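Local coordinates for protein KLLA0C04147p (Kluyveromyces lactis, PDB 5H2A) that probably binds and transfers sterols as a member of the OSBP family, the chain here being its ankyrin-repeat domain alone, at residues K12-L15 / K16-L20; H200-V203 / K204-D207; L252-K255 / K256-E259. All blocks are in the same frame, centred on the assembly; numbering follows the deposited sequence.

How the contacts relate
Contact 1 lies in the N-terminal helix, whereas contacts 2 and 3 sit together on the opposite side of the chain's centre; contact 1 is about 59 Å from either, centre to centre. All three join residues a turn or so apart and mix buried with exposed side chains. In contact 1 the helix simply continues, with Leu14, Leu17 and Lys18 on one side and buried Leu15 and Leu19 facing the next helices. Contact 2 is a helix end, with a salt bridge and the two bonds of a Schellman motif. Contact 3 is again mid-helix, one of its charge pairs linked through water. Contacts 2 and 3 touch: Val203 and Arg206 pack on Leu258 and Leu254, tying helix 198-204 to helix 249-268.

Contact 1: residues K12-L15 / K16-L20; sequences KPLL and KLKLL
Lys12 and Lys16 are joined by the first of four successive i to i+4 backbone hydrogen bonds, Lys16 N to Lys12 O at 2.9 Å and close to straight (167°). Leu17 N to Pro13 O, Lys18 N to Leu14 O and Leu19 N to Leu15 O continue the series. Pro13 suits the first turn because its ring nitrogen, which has no hydrogen to give, is not asked for a bond by an earlier carbonyl.

Apolar contacts divide between two sides. On the exposed one, Leu14 CD1 comes within 4.5 Å of Leu17 CD2, a light touch between methyls. On the buried one, Leu15 and Leu19 stand one turn apart; they reach Val47 and Val50 of helix 45-51 respectively, and both meet Phe39. This division makes helix 12-25, the first helix of this ankyrin-repeat domain, amphipathic, with Leu15 and Leu19 turned to the following helices.

Long lysine chains suit these places because their methylenes can pass along the helix while NZ reaches a distant partner. Lys18 keeps CG beside its backbone N (chi1 -70°), which brings CG to 3.5 Å from Leu14 O and sends the extended chain past Leu14, whose CD2 lies 4.0 Å from Lys18 NZ. The ammonium then forms a salt bridge with Glu38. Lys16, with CG turned opposite its own N (chi1 -178°), runs outstretched to Tyr57 OH, while its CB rests 3.4 Å from Lys12 O.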
# COMPACT_ATOMS: atom_id res chain seq x y z
N LYS A 12 20.60 15.62 -16.86
CA LYS A 12 20.41 14.44 -16.03
C LYS A 12 21.71 13.67 -15.80
O LYS A 12 22.01 13.34 -14.64
CB LYS A 12 19.32 13.54 -16.62
CG LYS A 12 19.16 12.22 -15.87
CD LYS A 12 17.96 11.39 -16.37
CE LYS A 12 16.68 12.19 -16.32
NZ LYS A 12 15.47 11.32 -16.39
N PRO A 13 22.52 13.37 -16.84
CA PRO A 13 23.81 12.69 -16.57
C PRO A 13 24.69 13.42 -15.58
O PRO A 13 25.31 12.77 -14.74
CB PRO A 13 24.47 12.62 -17.96
CG PRO A 13 23.32 12.61 -18.92
CD PRO A 13 22.28 13.54 -18.29
N LEU A 14 24.80 14.75 -15.66
CA LEU A 14 25.68 15.48 -14.75
C LEU A 14 25.13 15.49 -13.32
O LEU A 14 25.90 15.40 -12.35
CB LEU A 14 25.86 16.91 -15.24
CG LEU A 14 27.22 17.53 -15.00
CD1 LEU A 14 28.25 16.74 -15.81
CD2 LEU A 14 27.18 18.99 -15.43
N LEU A 15 23.82 15.66 -13.16
CA LEU A 15 23.23 15.57 -11.83
C LEU A 15 23.50 14.21 -11.23
O LEU A 15 23.87 14.10 -10.05
CB LEU A 15 21.72 15.80 -11.89
CG LEU A 15 21.16 17.19 -11.71
CD1 LEU A 15 19.64 17.09 -11.71
CD2 LEU A 15 21.68 17.79 -10.41
N LYS A 16 23.30 13.16 -12.03
CA LYS A 16 23.55 11.80 -11.57
C LYS A 16 25.01 11.61 -11.19
O LYS A 16 25.32 10.96 -10.18
CB LYS A 16 23.13 10.82 -12.67
CG LYS A 16 23.30 9.36 -12.31
CD LYS A 16 22.58 8.47 -13.34
CE LYS A 16 22.63 7.01 -12.93
NZ LYS A 16 21.58 6.18 -13.60
N LEU A 17 25.93 12.17 -11.99
CA LEU A 17 27.36 12.04 -11.68
C LEU A 17 27.68 12.65 -10.32
O LEU A 17 28.38 12.04 -9.50
CB LEU A 17 28.20 12.73 -12.76
CG LEU A 17 29.71 12.49 -12.74
CD1 LEU A 17 30.01 11.03 -13.11
CD2 LEU A 17 30.41 13.44 -13.71
N LYS A 18 27.20 13.87 -10.08
CA LYS A 18 27.43 14.55 -8.81
C LYS A 18 26.80 13.78 -7.66
O LYS A 18 27.41 13.63 -6.59
CB LYS A 18 26.88 15.97 -8.86
CG LYS A 18 27.67 16.92 -9.77
CD LYS A 18 26.88 18.19 -10.09
CE LYS A 18 27.70 19.14 -10.99
NZ LYS A 18 26.87 20.23 -11.61
N LEU A 19 25.58 13.28 -7.86
CA LEU A 19 24.85 12.59 -6.80
C LEU A 19 25.52 11.28 -6.42
O LEU A 19 25.68 10.97 -5.23
CB LEU A 19 23.41 12.35 -7.24
CG LEU A 19 22.59 11.53 -6.23
CD1 LEU A 19 22.37 12.35 -4.96
CD2 LEU A 19 21.24 11.12 -6.87
N LEU A 20 25.89 10.46 -7.42
CA LEU A 20 26.51 9.18 -7.11
C LEU A 20 27.84 9.36 -6.40
O LEU A 20 28.18 8.57 -5.51
CB LEU A 20 26.73 8.34 -8.37
CG LEU A 20 25.44 7.77 -8.95
CD1 LEU A 20 25.66 7.08 -10.28
CD2 LEU A 20 24.81 6.82 -7.93

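Contact 2: residues H200-V203 / K204-D207; sequences HEFV and KKRD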
# COMPACT_ATOMS: atom_id res chain seq x y z
N HIS A 200 -21.52 -11.95 5.85
CA HIS A 200 -22.58 -12.73 6.52
C HIS A 200 -22.83 -12.22 7.93
O HIS A 200 -23.98 -12.09 8.37
CB HIS A 200 -22.20 -14.20 6.61
CG HIS A 200 -22.14 -14.88 5.28
ND1 HIS A 200 -20.96 -15.05 4.60
CD2 HIS A 200 -23.11 -15.43 4.52
CE1 HIS A 200 -21.21 -15.68 3.46
NE2 HIS A 200 -22.51 -15.93 3.39
N GLU A 201 -21.74 -11.98 8.66
CA GLU A 201 -21.82 -11.57 10.06
C GLU A 201 -22.63 -10.29 10.21
O GLU A 201 -23.53 -10.20 11.05
CB GLU A 201 -20.39 -11.39 10.60
CG GLU A 201 -20.34 -10.73 11.96
CD GLU A 201 -18.91 -10.39 12.41
OE1 GLU A 201 -17.95 -10.80 11.73
OE2 GLU A 201 -18.78 -9.69 13.44
N PHE A 202 -22.32 -9.27 9.40
CA PHE A 202 -23.01 -8.00 9.57
C PHE A 202 -24.35 -7.94 8.86
O PHE A 202 -25.18 -7.12 9.24
CB PHE A 202 -22.09 -6.85 9.15
CG PHE A 202 -20.97 -6.64 10.14
CD1 PHE A 202 -21.20 -5.92 11.31
CD2 PHE A 202 -19.74 -7.24 9.95
CE1 PHE A 202 -20.19 -5.75 12.25
CE2 PHE A 202 -18.71 -7.09 10.89
CZ PHE A 202 -18.94 -6.34 12.05
N VAL A 203 -24.60 -8.81 7.88
CA VAL A 203 -25.97 -8.95 7.40
C VAL A 203 -26.85 -9.50 8.52
O VAL A 203 -27.95 -8.98 8.77
CB VAL A 203 -26.05 -9.84 6.15
CG1 VAL A 203 -27.52 -10.26 5.91
CG2 VAL A 203 -25.48 -9.12 4.95
N LYS A 204 -26.39 -10.54 9.22
CA LYS A 204 -27.18 -11.09 10.31
C LYS A 204 -27.35 -10.09 11.44
O LYS A 204 -28.41 -10.07 12.09
CB LYS A 204 -26.54 -12.39 10.82
CG LYS A 204 -26.74 -13.57 9.87
CD LYS A 204 -26.26 -14.89 10.47
CE LYS A 204 -24.76 -14.96 10.62
NZ LYS A 204 -24.34 -16.33 11.06
N LYS A 205 -26.35 -9.24 11.67
CA LYS A 205 -26.46 -8.17 12.65
C LYS A 205 -27.36 -7.02 12.20
O LYS A 205 -27.61 -6.12 13.00
CB LYS A 205 -25.06 -7.63 12.99
CG LYS A 205 -24.25 -8.56 13.89
CD LYS A 205 -22.80 -8.08 13.99
CE LYS A 205 -22.00 -8.91 15.00
NZ LYS A 205 -20.61 -8.34 15.11
N ARG A 206 -27.84 -7.05 10.94
CA ARG A 206 -28.63 -5.95 10.38
C ARG A 206 -27.90 -4.62 10.48
O ARG A 206 -28.51 -3.57 10.67
CB ARG A 206 -30.00 -5.85 11.06
CG ARG A 206 -31.08 -6.62 10.35
CD ARG A 206 -30.86 -8.10 10.49
NE ARG A 206 -31.89 -8.89 9.81
CZ ARG A 206 -31.96 -10.21 9.90
NH1 ARG A 206 -31.08 -10.87 10.65
NH2 ARG A 206 -32.92 -10.88 9.26
N ASP A 207 -26.58 -4.65 10.36
CA ASP A 207 -25.77 -3.45 10.53
C ASP A 207 -25.62 -2.84 9.13
O ASP A 207 -24.70 -3.16 8.39
CB ASP A 207 -24.43 -3.78 11.17
CG ASP A 207 -23.67 -2.55 11.62
OD1 ASP A 207 -23.93 -1.45 11.07
OD2 ASP A 207 -22.82 -2.66 12.53
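Phe202 packs closely against Lys205 and Asp207 at this helix end. Its ring lies alongside the Lys205 chain, Phe202 CD1 3.8 Å from Lys205 CD, and alongside Asp207, whose carboxylate plane is turned 67° from the ring. An aromatic suits this place because it also reaches Leu210, Cys211 and Ile214 of helix 208-215; Val203 packs on Cys211 and Leu258.

Toward solvent the contact is made by long charged chains. Glu201 and Lys205 run side by side, and Lys205 NZ meets Glu201 OE2 at 2.8 Å on the anti lone pair, a salt bridge; OE1 is held by Arg161. Arg206 folds back at chi2 (69°), and NH1 reaches Lys204 O at 3.1 Å, in the guanidinium plane, while NE pairs with Asp251. Lys204 lays its chain past His200 O, CG 3.5 Å away, and its ammonium forms a salt bridge with Asp196.

The helix ends at Arg206, whose phi is positive (55°). Asp207 N bonds to Phe202 O at 3.1 Å and Arg206 N to Val203 O at 2.9 Å. Asp207, also bridged to Arg167, then caps Leu210 N through OD1. This is a Schellman motif running straight into an N-cap, a compact link between helices 198-204 and 208-215 in the ankyrin-repeat domain.

Contact 3: residues L252-K255 / K256-E259; sequences LELK and KMLE
Different first torsions bring Lys255 and Glu259 together: CG of Lys255 stands opposite its own backbone N (chi1 166°), while CG of Glu259 lies beside its N (chi1 -78°), and the two side chains cross at an angle one turn apart. The Lys255 chain runs extended as far as CE, which lies 3.4 Å from Glu259 OE2. A bend at the last torsion (chi4 -90°) then turns NZ aside, so the charged ends do not meet directly: Lys255 NZ stays 4.1 Å from Glu259 OE2. A water bridges the pair instead, accepting from Lys255 NZ and donating to Glu259 OE1 at 2.6 Å. Opposite charges at this spacing suit a helix surface.

Lys256 lays its aliphatic part across Leu252, CE 3.8 Å from Leu252 CG, a hydrocarbon contact that shelters part of the leucine. The bend at chi4 keeps Lys256 NZ beside Leu252 CD1, at 3.9 Å. Met257 swings back over the preceding turn, its CG 3.2 Å from Glu253 O and its SD next to Glu253 CG. Beyond the sulfur, Met257 CE approaches Leu254 CD2 at 4.1 Å; the flexible, unbranched thioether can follow the helix surface from Glu253 CG to Leu254 CD2. Beneath them the backbone is plain alpha helix, with i to i+4 bonds such as Leu258 N to Leu254 O at 2.9 Å.

Glu253 reaches across to helix 208-215, touching Ile208 and forming a salt bridge with Arg212. Of the apolar side, Met257 rests on Cys211, Arg212 and Leu215 of helix 208-215, while Leu258 packs on Leu199 and Val203 of helix 198-204, so that helix 249-268 lies against both of those helices.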
# COMPACT_ATOMS: atom_id res chain seq x y z
N LEU A 252 -35.21 -4.81 3.85
CA LEU A 252 -35.37 -4.39 2.46
C LEU A 252 -34.14 -3.64 1.98
O LEU A 252 -33.65 -3.88 0.86
CB LEU A 252 -36.62 -3.53 2.30
CG LEU A 252 -36.81 -3.05 0.86
CD1 LEU A 252 -36.95 -4.25 -0.06
CD2 LEU A 252 -38.03 -2.13 0.74
N GLU A 253 -33.59 -2.75 2.81
CA GLU A 253 -32.41 -2.02 2.38
C GLU A 253 -31.23 -2.95 2.18
O GLU A 253 -30.49 -2.82 1.20
CB GLU A 253 -32.07 -0.91 3.38
CG GLU A 253 -30.81 -0.15 2.97
CD GLU A 253 -30.68 1.20 3.64
OE1 GLU A 253 -31.43 1.47 4.61
OE2 GLU A 253 -29.82 1.99 3.20
N LEU A 254 -31.04 -3.91 3.10
CA LEU A 254 -29.97 -4.89 2.95
C LEU A 254 -30.16 -5.72 1.69
O LEU A 254 -29.20 -6.00 0.97
CB LEU A 254 -29.92 -5.81 4.17
CG LEU A 254 -29.53 -5.10 5.47
CD1 LEU A 254 -29.85 -5.96 6.72
CD2 LEU A 254 -28.04 -4.76 5.42
N LYS A 255 -31.40 -6.14 1.41
CA LYS A 255 -31.67 -6.91 0.20
C LYS A 255 -31.28 -6.12 -1.05
O LYS A 255 -30.61 -6.65 -1.95
CB LYS A 255 -33.15 -7.30 0.17
CG LYS A 255 -33.68 -7.81 -1.16
CD LYS A 255 -35.05 -8.49 -0.95
CE LYS A 255 -35.82 -8.67 -2.25
NZ LYS A 255 -36.69 -7.50 -2.58
N LYS A 256 -31.69 -4.85 -1.12
CA LYS A 256 -31.36 -4.02 -2.29
C LYS A 256 -29.86 -3.84 -2.44
O LYS A 256 -29.32 -3.89 -3.56
CB LYS A 256 -32.05 -2.66 -2.17
CG LYS A 256 -33.56 -2.70 -2.39
CD LYS A 256 -34.13 -1.29 -2.57
CE LYS A 256 -35.63 -1.25 -2.32
NZ LYS A 256 -36.37 -2.10 -3.29
N MET A 257 -29.16 -3.62 -1.33
CA MET A 257 -27.70 -3.48 -1.38
C MET A 257 -27.04 -4.76 -1.87
O MET A 257 -26.07 -4.72 -2.64
CB MET A 257 -27.16 -3.13 0.01
CG MET A 257 -27.57 -1.78 0.54
SD MET A 257 -27.28 -1.75 2.32
CE MET A 257 -25.92 -2.93 2.37
N LEU A 258 -27.53 -5.91 -1.41
CA LEU A 258 -26.91 -7.18 -1.81
C LEU A 258 -27.19 -7.49 -3.27
O LEU A 258 -26.33 -8.03 -3.97
CB LEU A 258 -27.42 -8.31 -0.91
CG LEU A 258 -26.86 -8.22 0.52
CD1 LEU A 258 -27.59 -9.18 1.44
CD2 LEU A 258 -25.35 -8.54 0.48
N GLU A 259 -28.39 -7.14 -3.75
CA GLU A 259 -28.74 -7.38 -5.14
C GLU A 259 -27.90 -6.51 -6.06
O GLU A 259 -27.39 -6.99 -7.08
CB GLU A 259 -30.23 -7.12 -5.36
CG GLU A 259 -31.11 -8.25 -4.89
CD GLU A 259 -32.60 -7.89 -4.87
OE1 GLU A 259 -32.96 -6.72 -5.11
OE2 GLU A 259 -33.42 -8.80 -4.61
O HOH W 1 -35.51 -6.01 -5.06